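Local coordinates for protein Zgc:56074 (Danio rerio, PDB 3E9D) that probably hydrolyses fructose 2,6-bisphosphate to fructose 6-phosphate and phosphate, thereby restraining glycolysis and directing sugar into the pentose phosphate pathway, at residues 11-16 / 32-37. Numbering follows the deposited sequence.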
loop_
_atom_site.group_PDB
_atom_site.type_symbol
_atom_site.label_atom_id
_atom_site.label_comp_id
_atom_site.label_asym_id
_atom_site.label_seq_id
_atom_site.Cartn_x
_atom_site.Cartn_y
_atom_site.Cartn_z
ATOM N N HIS A 11 -7.534 -1.277 -3.239
ATOM C CA HIS A 11 -8.559 -2.135 -3.856
ATOM C C HIS A 11 -9.416 -1.345 -4.872
ATOM O O HIS A 11 -9.529 -0.104 -4.798
ATOM C CB HIS A 11 -9.477 -2.731 -2.762
ATOM C CG HIS A 11 -10.379 -1.709 -2.150
ATOM N ND1 HIS A 11 -11.575 -1.344 -2.726
ATOM C CD2 HIS A 11 -10.224 -0.916 -1.064
ATOM C CE1 HIS A 11 -12.133 -0.380 -2.016
ATOM N NE2 HIS A 11 -11.331 -0.095 -1.004
ATOM N N GLY A 12 -10.076 -2.074 -5.770
ATOM C CA GLY A 12 -10.978 -1.459 -6.753
ATOM C C GLY A 12 -12.268 -0.962 -6.123
ATOM O O GLY A 12 -12.623 -1.383 -5.029
ATOM N N GLU A 13 -12.976 -0.087 -6.830
ATOM C CA GLU A 13 -14.239 0.497 -6.358
ATOM C C GLU A 13 -15.312 -0.496 -5.881
ATOM O O GLU A 13 -15.547 -1.525 -6.530
ATOM C CB GLU A 13 -14.828 1.368 -7.463
ATOM C CG GLU A 13 -15.870 2.331 -6.970
ATOM C CD GLU A 13 -16.394 3.203 -8.084
ATOM O OE1 GLU A 13 -15.733 4.202 -8.454
ATOM O OE2 GLU A 13 -17.472 2.886 -8.590
ATOM N N THR A 14 -15.930 -0.184 -4.734
ATOM C CA THR A 14 -17.134 -0.879 -4.253
ATOM C C THR A 14 -18.317 0.069 -4.402
ATOM O O THR A 14 -18.138 1.274 -4.664
ATOM C CB THR A 14 -17.020 -1.269 -2.762
ATOM O OG1 THR A 14 -16.894 -0.072 -1.983
ATOM C CG2 THR A 14 -15.806 -2.171 -2.516
ATOM N N GLN A 15 -19.529 -0.450 -4.209
ATOM C CA GLN A 15 -20.706 0.425 -4.231
ATOM C C GLN A 15 -20.640 1.448 -3.095
ATOM O O GLN A 15 -21.080 2.587 -3.273
ATOM C CB GLN A 15 -22.033 -0.355 -4.208
ATOM C CG GLN A 15 -23.269 0.542 -4.510
ATOM C CD GLN A 15 -23.236 1.160 -5.917
ATOM O OE1 GLN A 15 -22.860 0.501 -6.886
ATOM N NE2 GLN A 15 -23.633 2.425 -6.027
ATOM N N TYR A 16 -20.061 1.059 -1.951
ATOM C CA TYR A 16 -19.867 2.000 -0.835
ATOM C C TYR A 16 -18.984 3.184 -1.239
ATOM O O TYR A 16 -19.319 4.333 -0.924
ATOM C CB TYR A 16 -19.295 1.300 0.415
ATOM C CG TYR A 16 -20.343 0.722 1.353
ATOM C CD1 TYR A 16 -21.469 0.063 0.862
ATOM C CD2 TYR A 16 -20.190 0.810 2.735
ATOM C CE1 TYR A 16 -22.429 -0.477 1.727
ATOM C CE2 TYR A 16 -21.145 0.274 3.612
ATOM C CZ TYR A 16 -22.255 -0.366 3.101
ATOM O OH TYR A 16 -23.189 -0.904 3.962
ATOM N N SER A 32 -17.589 -3.658 -7.006
ATOM C CA SER A 32 -18.671 -3.382 -7.937
ATOM C C SER A 32 -18.186 -3.750 -9.340
ATOM O O SER A 32 -17.013 -4.125 -9.532
ATOM C CB SER A 32 -19.026 -1.904 -7.890
ATOM O OG SER A 32 -17.970 -1.136 -8.439
ATOM N N ASP A 33 -19.079 -3.653 -10.316
ATOM C CA ASP A 33 -18.678 -3.840 -11.717
ATOM C C ASP A 33 -17.529 -2.915 -12.104
ATOM O O ASP A 33 -16.570 -3.341 -12.766
ATOM C CB ASP A 33 -19.830 -3.633 -12.694
ATOM C CG ASP A 33 -19.443 -4.056 -14.122
ATOM O OD1 ASP A 33 -19.054 -5.238 -14.288
ATOM O OD2 ASP A 33 -19.473 -3.222 -15.058
ATOM N N THR A 34 -17.617 -1.655 -11.683
ATOM C CA THR A 34 -16.529 -0.700 -11.911
ATOM C C THR A 34 -15.201 -1.197 -11.307
ATOM O O THR A 34 -14.157 -1.134 -11.961
ATOM C CB THR A 34 -16.890 0.666 -11.327
ATOM O OG1 THR A 34 -18.116 1.104 -11.912
ATOM C CG2 THR A 34 -15.810 1.700 -11.601
ATOM N N GLY A 35 -15.259 -1.706 -10.075
ATOM C CA GLY A 35 -14.074 -2.208 -9.373
ATOM C C GLY A 35 -13.387 -3.349 -10.098
ATOM O O GLY A 35 -12.164 -3.409 -10.141
ATOM N N HIS A 36 -14.188 -4.273 -10.634
ATOM C CA HIS A 36 -13.688 -5.378 -11.434
ATOM C C HIS A 36 -12.920 -4.853 -12.635
ATOM O O HIS A 36 -11.860 -5.371 -12.968
ATOM C CB HIS A 36 -14.847 -6.259 -11.911
ATOM C CG HIS A 36 -15.277 -7.268 -10.898
ATOM N ND1 HIS A 36 -14.669 -8.500 -10.776
ATOM C CD2 HIS A 36 -16.224 -7.215 -9.932
ATOM C CE1 HIS A 36 -15.244 -9.178 -9.799
ATOM N NE2 HIS A 36 -16.194 -8.421 -9.271
ATOM N N GLN A 37 -13.463 -3.820 -13.273
ATOM C CA GLN A 37 -12.797 -3.191 -14.418
ATOM C C GLN A 37 -11.506 -2.501 -14.029
ATOM O O GLN A 37 -10.505 -2.593 -14.748
ATOM C CB GLN A 37 -13.711 -2.142 -15.058
ATOM C CG GLN A 37 -14.774 -2.708 -15.909
ATOM C CD GLN A 37 -15.748 -1.650 -16.348
ATOM O OE1 GLN A 37 -15.513 -0.965 -17.331
ATOM N NE2 GLN A 37 -16.850 -1.506 -15.614
#
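The carbonyl oxygen of Glu13 is the main acceptor between 11-16 and 32-37, and Ser32 grips it twice. Ser32 N lies 3.0 Å from Glu13 O, in the carbonyl plane on a lone pair, with a nearly straight N-H...O angle of 166°. Ser32 OG also donates, 3.1 Å from Glu13 O, but from well above that plane; a chi1 of 69° sets the hydroxyl between its own backbone N and carbonyl carbon, turned back over the same oxygen. A third, weaker approach is a CA-H...O contact, with Gly35 CA 3.3 Å from Glu13 O. That closeness depends on Gly35 having no side chain, since a CB there would run into Glu13 O; separately, a CB on Gly12 would strike Gly35 O.

The Glu13 side chain runs extended, CG opposite the backbone N (chi1 -162°), which carries the carboxylate out across Thr34 and brings OE2 to 3.6 Å from both Thr34 CB and CG2. This is van der Waals contact; the charge of OE2 is met by a salt bridge to Arg18, while Glu13 N donates to Gln38 OE1. With alanine in place of Glu13, Arg18 is likely to lose its carboxylate mate and the methyl of Thr34 part of its cover.

Thr14 OG1 is engaged outside the pair of segments, capping Asn17 N and bonding to Gln23, and Ser32 takes the N-cap position of helix 33-45. Within 11-16, His11 ND1 donates to Gly12 O at a modelled 2.5 Å, shorter than usual, so the exact length is doubtful. The loop thus anchored to the start of helix 33-45 is the RHGET motif of the histidine phosphatase superfamily, which carries His11, the residue phosphorylated during catalysis.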